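Local coordinates for Glyco_hydro_cc domain-containing protein (Blastomyces gilchristii, PDB 6UB0) that probably hydrolyses the beta-1,3-glucan curdlan in an exo manner, as a family GH128 subgroup III glucanase that binds laminaribiose at its -2 and -1 subsites, at residues Gly148-Phe153 with Val187-Glu192; Ala88-Tyr93 with Asp128-Asn133. One frame throughout, in Å; residues are numbered along the deposited sequence.

Contact 1 (Gly148-Phe153 with Val187-Glu192)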
ATOM      1  N   GLY A 148      -6.909  19.903   0.752  1.00 54.79           N
ATOM      2  CA  GLY A 148      -6.821  20.826   1.910  1.00 56.18           C
ATOM      3  C   GLY A 148      -7.064  20.113   3.227  1.00 56.98           C
ATOM      4  O   GLY A 148      -6.833  20.721   4.281  1.00 60.11           O
ATOM      5  N   ASN A 149      -7.510  18.849   3.176  1.00 53.68           N
ATOM      6  CA  ASN A 149      -7.642  17.963   4.367  1.00 52.33           C
ATOM      7  C   ASN A 149      -6.307  17.272   4.676  1.00 49.90           C
ATOM      8  O   ASN A 149      -6.324  16.109   5.040  1.00 50.81           O
ATOM      9  CB  ASN A 149      -8.775  16.949   4.190  1.00 49.49           C
ATOM     10  CG  ASN A 149     -10.147  17.592   4.234  1.00 49.81           C
ATOM     11  OD1 ASN A 149     -10.269  18.818   4.178  1.00 51.53           O
ATOM     12  ND2 ASN A 149     -11.176  16.771   4.321  1.00 48.52           N
ATOM     13  N   VAL A 150      -5.203  18.000   4.595  1.00 50.75           N
ATOM     14  CA  VAL A 150      -3.814  17.478   4.760  1.00 49.24           C
ATOM     15  C   VAL A 150      -3.576  17.071   6.211  1.00 48.63           C
ATOM     16  O   VAL A 150      -2.886  16.066   6.445  1.00 44.76           O
ATOM     17  CB  VAL A 150      -2.761  18.528   4.384  1.00 51.85           C
ATOM     18  CG1 VAL A 150      -1.363  18.017   4.697  1.00 51.35           C
ATOM     19  CG2 VAL A 150      -2.886  18.973   2.936  1.00 53.09           C
ATOM     20  N   ASP A 151      -4.037  17.876   7.166  1.00 47.46           N
ATOM     21  CA  ASP A 151      -3.785  17.539   8.587  1.00 48.81           C
ATOM     22  C   ASP A 151      -4.285  16.092   8.824  1.00 45.58           C
ATOM     23  O   ASP A 151      -3.698  15.220   9.563  1.00 45.69           O
ATOM     24  CB  ASP A 151      -4.489  18.520   9.523  1.00 53.14           C
ATOM     25  CG  ASP A 151      -4.404  19.916   8.948  1.00 55.84           C
ATOM     26  OD1 ASP A 151      -3.297  20.464   9.017  1.00 62.91           O
ATOM     27  OD2 ASP A 151      -5.429  20.382   8.345  1.00 56.36           O
ATOM     28  N   ASP A 152      -5.570  15.885   8.410  1.00 44.28           N
ATOM     29  CA  ASP A 152      -6.295  14.622   8.673  1.00 44.57           C
ATOM     30  C   ASP A 152      -5.427  13.490   8.098  1.00 40.86           C
ATOM     31  O   ASP A 152      -5.300  12.440   8.766  1.00 43.77           O
ATOM     32  CB  ASP A 152      -7.719  14.655   8.130  1.00 45.33           C
ATOM     33  CG  ASP A 152      -8.414  13.311   8.162  1.00 45.85           C
ATOM     34  OD1 ASP A 152      -8.616  12.771   9.277  1.00 47.80           O
ATOM     35  OD2 ASP A 152      -8.769  12.813   7.072  1.00 45.42           O
ATOM     36  N   PHE A 153      -4.820  13.718   6.938  1.00 40.30           N
ATOM     37  CA  PHE A 153      -3.867  12.747   6.333  1.00 39.71           C
ATOM     38  C   PHE A 153      -2.886  12.305   7.432  1.00 39.74           C
ATOM     39  O   PHE A 153      -2.859  11.128   7.801  1.00 39.18           O
ATOM     40  CB  PHE A 153      -3.186  13.284   5.071  1.00 38.54           C
ATOM     41  CG  PHE A 153      -2.127  12.345   4.547  1.00 37.03           C
ATOM     42  CD1 PHE A 153      -2.468  11.172   3.878  1.00 36.25           C
ATOM     43  CD2 PHE A 153      -0.789  12.580   4.815  1.00 38.61           C
ATOM     44  CE1 PHE A 153      -1.482  10.294   3.438  1.00 36.78           C
ATOM     45  CE2 PHE A 153       0.192  11.699   4.387  1.00 37.93           C
ATOM     46  CZ  PHE A 153      -0.156  10.564   3.686  1.00 37.16           C
ATOM     47  N   VAL A 187      -0.786  19.018  -6.697  1.00 43.35           N
ATOM     48  CA  VAL A 187       0.672  19.277  -6.537  1.00 44.14           C
ATOM     49  C   VAL A 187       0.960  19.659  -5.048  1.00 44.27           C
ATOM     50  O   VAL A 187       1.931  19.148  -4.412  1.00 45.13           O
ATOM     51  CB  VAL A 187       1.194  20.281  -7.588  1.00 45.76           C
ATOM     52  CG1 VAL A 187       2.637  20.681  -7.333  1.00 46.92           C
ATOM     53  CG2 VAL A 187       1.047  19.739  -9.005  1.00 45.39           C
ATOM     54  N   ASN A 188       0.319  20.844  -4.635  1.00 48.79           N
ATOM     55  CA  ASN A 188       0.653  21.506  -3.337  1.00 49.29           C
ATOM     56  C   ASN A 188       0.606  20.483  -2.200  1.00 47.55           C
ATOM     57  O   ASN A 188       1.491  20.500  -1.297  1.00 47.81           O
ATOM     58  CB  ASN A 188      -0.275  22.696  -3.074  1.00 55.47           C
ATOM     59  CG  ASN A 188       0.194  23.959  -3.762  1.00 60.01           C
ATOM     60  OD1 ASN A 188       0.817  23.904  -4.832  1.00 62.68           O
ATOM     61  ND2 ASN A 188      -0.086  25.102  -3.149  1.00 62.48           N
ATOM     62  N   PHE A 189      -0.364  19.577  -2.284  1.00 44.50           N
ATOM     63  CA  PHE A 189      -0.583  18.493  -1.297  1.00 41.61           C
ATOM     64  C   PHE A 189       0.702  17.645  -1.256  1.00 40.52           C
ATOM     65  O   PHE A 189       1.305  17.431  -0.160  1.00 39.53           O
ATOM     66  CB  PHE A 189      -1.876  17.781  -1.691  1.00 40.60           C
ATOM     67  CG  PHE A 189      -2.177  16.537  -0.905  1.00 40.12           C
ATOM     68  CD1 PHE A 189      -1.752  15.305  -1.381  1.00 39.38           C
ATOM     69  CD2 PHE A 189      -2.891  16.578   0.284  1.00 41.09           C
ATOM     70  CE1 PHE A 189      -1.990  14.152  -0.656  1.00 38.74           C
ATOM     71  CE2 PHE A 189      -3.165  15.408   0.985  1.00 41.01           C
ATOM     72  CZ  PHE A 189      -2.719  14.199   0.504  1.00 39.17           C
ATOM     73  N   LEU A 190       1.190  17.245  -2.435  1.00 40.20           N
ATOM     74  CA  LEU A 190       2.411  16.385  -2.518  1.00 39.37           C
ATOM     75  C   LEU A 190       3.614  17.146  -1.941  1.00 41.56           C
ATOM     76  O   LEU A 190       4.493  16.525  -1.267  1.00 39.96           O
ATOM     77  CB  LEU A 190       2.661  15.965  -3.975  1.00 40.15           C
ATOM     78  CG  LEU A 190       1.681  14.930  -4.537  1.00 37.77           C
ATOM     79  CD1 LEU A 190       1.836  14.791  -6.038  1.00 37.26           C
ATOM     80  CD2 LEU A 190       1.865  13.588  -3.832  1.00 36.48           C
ATOM     81  N   LYS A 191       3.672  18.454  -2.165  1.00 44.32           N
ATOM     82  CA  LYS A 191       4.737  19.307  -1.567  1.00 45.69           C
ATOM     83  C   LYS A 191       4.750  19.237  -0.033  1.00 45.55           C
ATOM     84  O   LYS A 191       5.864  19.354   0.533  1.00 45.58           O
ATOM     85  CB  LYS A 191       4.575  20.772  -1.974  1.00 48.55           C
ATOM     86  CG  LYS A 191       4.714  21.015  -3.465  1.00 50.04           C
ATOM     87  CD  LYS A 191       4.977  22.464  -3.802  1.00 52.80           C
ATOM     88  CE  LYS A 191       5.290  22.672  -5.270  1.00 53.96           C
ATOM     89  NZ  LYS A 191       6.447  23.577  -5.426  1.00 54.96           N
ATOM     90  N   GLU A 192       3.588  19.087   0.614  1.00 45.04           N
ATOM     91  CA  GLU A 192       3.480  19.023   2.094  1.00 49.02           C
ATOM     92  C   GLU A 192       3.768  17.589   2.583  1.00 47.60           C
ATOM     93  O   GLU A 192       4.628  17.407   3.490  1.00 47.94           O
ATOM     94  CB  GLU A 192       2.081  19.531   2.486  1.00 52.96           C
ATOM     95  CG  GLU A 192       1.717  19.423   3.962  1.00 55.93           C
ATOM     96  CD  GLU A 192       2.485  20.289   4.940  1.00 59.23           C
ATOM     97  OE1 GLU A 192       2.871  21.413   4.562  1.00 65.79           O
ATOM     98  OE2 GLU A 192       2.671  19.841   6.088  1.00 61.23           O
TER
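The F189 ring extends from its own helix to V150 and F153, and the tight side of the contact is built round it. V150 lays its CG2 methyl against the ring, 3.6 Å from F189 CD2, the two side chains running past each other in opposite senses. Deeper in, the edge of F189 is directed at the face of F153 in a T-shaped pair, centroids 6.0 Å apart and planes at 71°. Having CG anti to the backbone N (chi1 173°) is what carries F189 across to both partners. F177 of strand 172-180 touches F189 from the barrel side, and W143 meets the F153 ring. This is helix-on-helix packing in the outer layer of the TIM barrel: the first turn of helix 150-166 meets helix 183-199, with strand 172-180 coming between them in the chain. Toward solvent the packing thins to a single aliphatic touch, V150 CG1 to E192 CG at 3.5 Å. E192 OE2 makes a salt bridge to K154, on the helix that carries V150. D151, also exposed, keeps its OD1 6.7 Å from E192 OE2, a like-charge pair that K154 may ease.

Contact 2 (Ala88-Tyr93 with Asp128-Asn133)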
ATOM      1  N   ALA A  88     -12.687 -13.183   9.494  1.00 32.47           N
ATOM      2  CA  ALA A  88     -12.340 -14.027   8.325  1.00 33.58           C
ATOM      3  C   ALA A  88     -10.967 -13.602   7.778  1.00 35.28           C
ATOM      4  O   ALA A  88     -10.271 -14.428   7.156  1.00 34.20           O
ATOM      5  CB  ALA A  88     -13.368 -13.962   7.272  1.00 32.65           C
ATOM      6  N   ALA A  89     -10.630 -12.318   7.915  1.00 36.57           N
ATOM      7  CA  ALA A  89      -9.301 -11.838   7.467  1.00 35.23           C
ATOM      8  C   ALA A  89      -8.215 -12.529   8.292  1.00 36.48           C
ATOM      9  O   ALA A  89      -7.177 -12.929   7.694  1.00 32.43           O
ATOM     10  CB  ALA A  89      -9.202 -10.347   7.570  1.00 36.39           C
ATOM     11  N   ALA A  90      -8.415 -12.621   9.609  1.00 36.11           N
ATOM     12  CA  ALA A  90      -7.433 -13.200  10.563  1.00 38.31           C
ATOM     13  C   ALA A  90      -7.149 -14.646  10.152  1.00 39.48           C
ATOM     14  O   ALA A  90      -5.970 -15.042  10.005  1.00 39.27           O
ATOM     15  CB  ALA A  90      -7.949 -13.116  11.969  1.00 37.96           C
ATOM     16  N   ALA A  91      -8.231 -15.383   9.922  1.00 42.15           N
ATOM     17  CA  ALA A  91      -8.237 -16.791   9.495  1.00 42.27           C
ATOM     18  C   ALA A  91      -7.458 -16.904   8.197  1.00 42.45           C
ATOM     19  O   ALA A  91      -6.531 -17.724   8.134  1.00 42.57           O
ATOM     20  CB  ALA A  91      -9.661 -17.282   9.341  1.00 43.68           C
ATOM     21  N   ALA A  92      -7.837 -16.126   7.190  1.00 41.26           N
ATOM     22  CA  ALA A  92      -7.268 -16.268   5.836  1.00 39.11           C
ATOM     23  C   ALA A  92      -5.831 -15.736   5.840  1.00 37.59           C
ATOM     24  O   ALA A  92      -5.045 -16.180   4.986  1.00 37.90           O
ATOM     25  CB  ALA A  92      -8.141 -15.557   4.845  1.00 38.94           C
ATOM     26  N   TYR A  93      -5.535 -14.779   6.733  1.00 35.87           N
ATOM     27  CA  TYR A  93      -4.179 -14.197   6.841  1.00 35.21           C
ATOM     28  C   TYR A  93      -3.272 -15.321   7.309  1.00 36.19           C
ATOM     29  O   TYR A  93      -2.347 -15.663   6.557  1.00 37.32           O
ATOM     30  CB  TYR A  93      -4.044 -13.036   7.826  1.00 33.01           C
ATOM     31  CG  TYR A  93      -2.736 -12.298   7.668  1.00 33.05           C
ATOM     32  CD1 TYR A  93      -2.567 -11.274   6.734  1.00 30.07           C
ATOM     33  CD2 TYR A  93      -1.638 -12.627   8.451  1.00 32.62           C
ATOM     34  CE1 TYR A  93      -1.342 -10.613   6.587  1.00 31.04           C
ATOM     35  CE2 TYR A  93      -0.419 -11.981   8.312  1.00 33.79           C
ATOM     36  CZ  TYR A  93      -0.259 -10.968   7.384  1.00 32.04           C
ATOM     37  OH  TYR A  93       0.981 -10.386   7.319  1.00 30.43           O
ATOM     38  N   ASP A 128      -6.875  -7.690  16.924  1.00 43.13           N
ATOM     39  CA  ASP A 128      -7.421  -8.436  18.090  1.00 43.82           C
ATOM     40  C   ASP A 128      -7.612  -9.886  17.665  1.00 43.10           C
ATOM     41  O   ASP A 128      -7.037 -10.771  18.329  1.00 43.07           O
ATOM     42  CB  ASP A 128      -8.690  -7.792  18.631  1.00 46.04           C
ATOM     43  CG  ASP A 128      -8.373  -6.562  19.454  1.00 47.56           C
ATOM     44  OD1 ASP A 128      -7.232  -6.483  19.973  1.00 48.08           O
ATOM     45  OD2 ASP A 128      -9.258  -5.711  19.573  1.00 51.86           O
ATOM     46  N   VAL A 129      -8.390 -10.118  16.617  1.00 41.77           N
ATOM     47  CA  VAL A 129      -8.763 -11.497  16.190  1.00 43.08           C
ATOM     48  C   VAL A 129      -7.482 -12.252  15.861  1.00 42.76           C
ATOM     49  O   VAL A 129      -7.426 -13.478  16.061  1.00 42.04           O
ATOM     50  CB  VAL A 129      -9.760 -11.550  15.016  1.00 42.02           C
ATOM     51  CG1 VAL A 129      -9.952 -12.984  14.562  1.00 42.31           C
ATOM     52  CG2 VAL A 129     -11.107 -10.953  15.366  1.00 42.31           C
ATOM     53  N   CYS A 130      -6.458 -11.579  15.345  1.00 41.62           N
ATOM     54  CA  CYS A 130      -5.217 -12.294  14.975  1.00 42.41           C
ATOM     55  C   CYS A 130      -4.620 -13.012  16.202  1.00 43.88           C
ATOM     56  O   CYS A 130      -4.049 -14.121  16.017  1.00 42.22           O
ATOM     57  CB  CYS A 130      -4.215 -11.349  14.325  1.00 41.89           C
ATOM     58  SG  CYS A 130      -4.523 -11.227  12.544  1.00 41.97           S
ATOM     59  N   ALA A 131      -4.738 -12.394  17.382  1.00 45.10           N
ATOM     60  CA  ALA A 131      -4.416 -13.006  18.691  1.00 47.84           C
ATOM     61  C   ALA A 131      -2.904 -13.330  18.755  1.00 49.83           C
ATOM     62  O   ALA A 131      -2.511 -14.421  19.272  1.00 50.31           O
ATOM     63  CB  ALA A 131      -5.297 -14.219  18.888  1.00 47.70           C
ATOM     64  N   GLY A 132      -2.078 -12.403  18.238  1.00 47.07           N
ATOM     65  CA  GLY A 132      -0.608 -12.527  18.154  1.00 48.20           C
ATOM     66  C   GLY A 132      -0.123 -13.662  17.256  1.00 45.73           C
ATOM     67  O   GLY A 132       1.050 -13.933  17.336  1.00 49.39           O
ATOM     68  N   ASN A 133      -0.961 -14.298  16.428  1.00 44.00           N
ATOM     69  CA  ASN A 133      -0.559 -15.435  15.545  1.00 44.72           C
ATOM     70  C   ASN A 133      -0.512 -15.010  14.065  1.00 43.99           C
ATOM     71  O   ASN A 133      -0.180 -15.864  13.190  1.00 43.19           O
ATOM     72  CB  ASN A 133      -1.517 -16.625  15.620  1.00 46.06           C
ATOM     73  CG  ASN A 133      -1.727 -17.191  17.013  1.00 47.68           C
ATOM     74  OD1 ASN A 133      -0.790 -17.376  17.803  1.00 48.74           O
ATOM     75  ND2 ASN A 133      -2.974 -17.514  17.303  1.00 47.38           N
TER
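A90 turns its methyl toward the end of helix 119-130, where V129 and C130 receive it. The apolar contacts come first, and there are two. V129 CG1 stands 3.3 Å from A90 CB, closer than carbons normally sit, with V129 CB at 3.9 Å behind it. This branch lies anti to the backbone N (chi1 174°), which swings it over the A90 methyl. On the neighbouring residue, C130 SG lies 4.0 Å from A90 CB and equally near A90 CA, so the sulfur rests against the backbone as well as the methyl. With a side chain this short on one side, the backbones come close: the CA atoms of A90 and C130 are 5.0 Å apart.

In the TIM-barrel fold these are two successive outer helices, 86-96 and 119-130, with strand 105-111 between them in the chain. Further along the pair, A89 packs on W122 and F126 of helix 119-130.

The covalent interaction belongs to C130, whose SG is joined to C134 in a disulfide spanning the turn that ends the helix. Backbone hydrogen bonding shapes the same turn: C130 to N133 form a type I' turn, N133 N bonding to C130 O at 3.1 Å, while A131 leaves the helix with positive phi and G132 follows with positive phi too.

A polar side-chain bond to a residue outside the two segments completes the surroundings. Y93 OH is hydrogen-bonded to the backbone oxygen of K135, and its side chain also touches C134, so helix 86-96 meets the chain just beyond the turn.

Overall arrangement
Along the chain, contact 2 is complete before contact 1 begins. Their centres are 33 Å apart on opposite sides of the chain's centre, and their nearest atoms stay about 21 Å from each other, so they do not touch. Both join neighbouring helices in the outer layer of one TIM-barrel catalytic core: helices 86-96 and 119-130 in contact 2, helices 150-166 and 183-199 in contact 1. The intervening strands, 105-111 and 172-180 respectively, are parallel strands of the barrel wall, with strand 138-146 between them. The two contacts thus pack separate parts of the helical layer around the barrel. The side chain of F153 in contact 1 is about 12 Å from a glucose unit of the bound sugar.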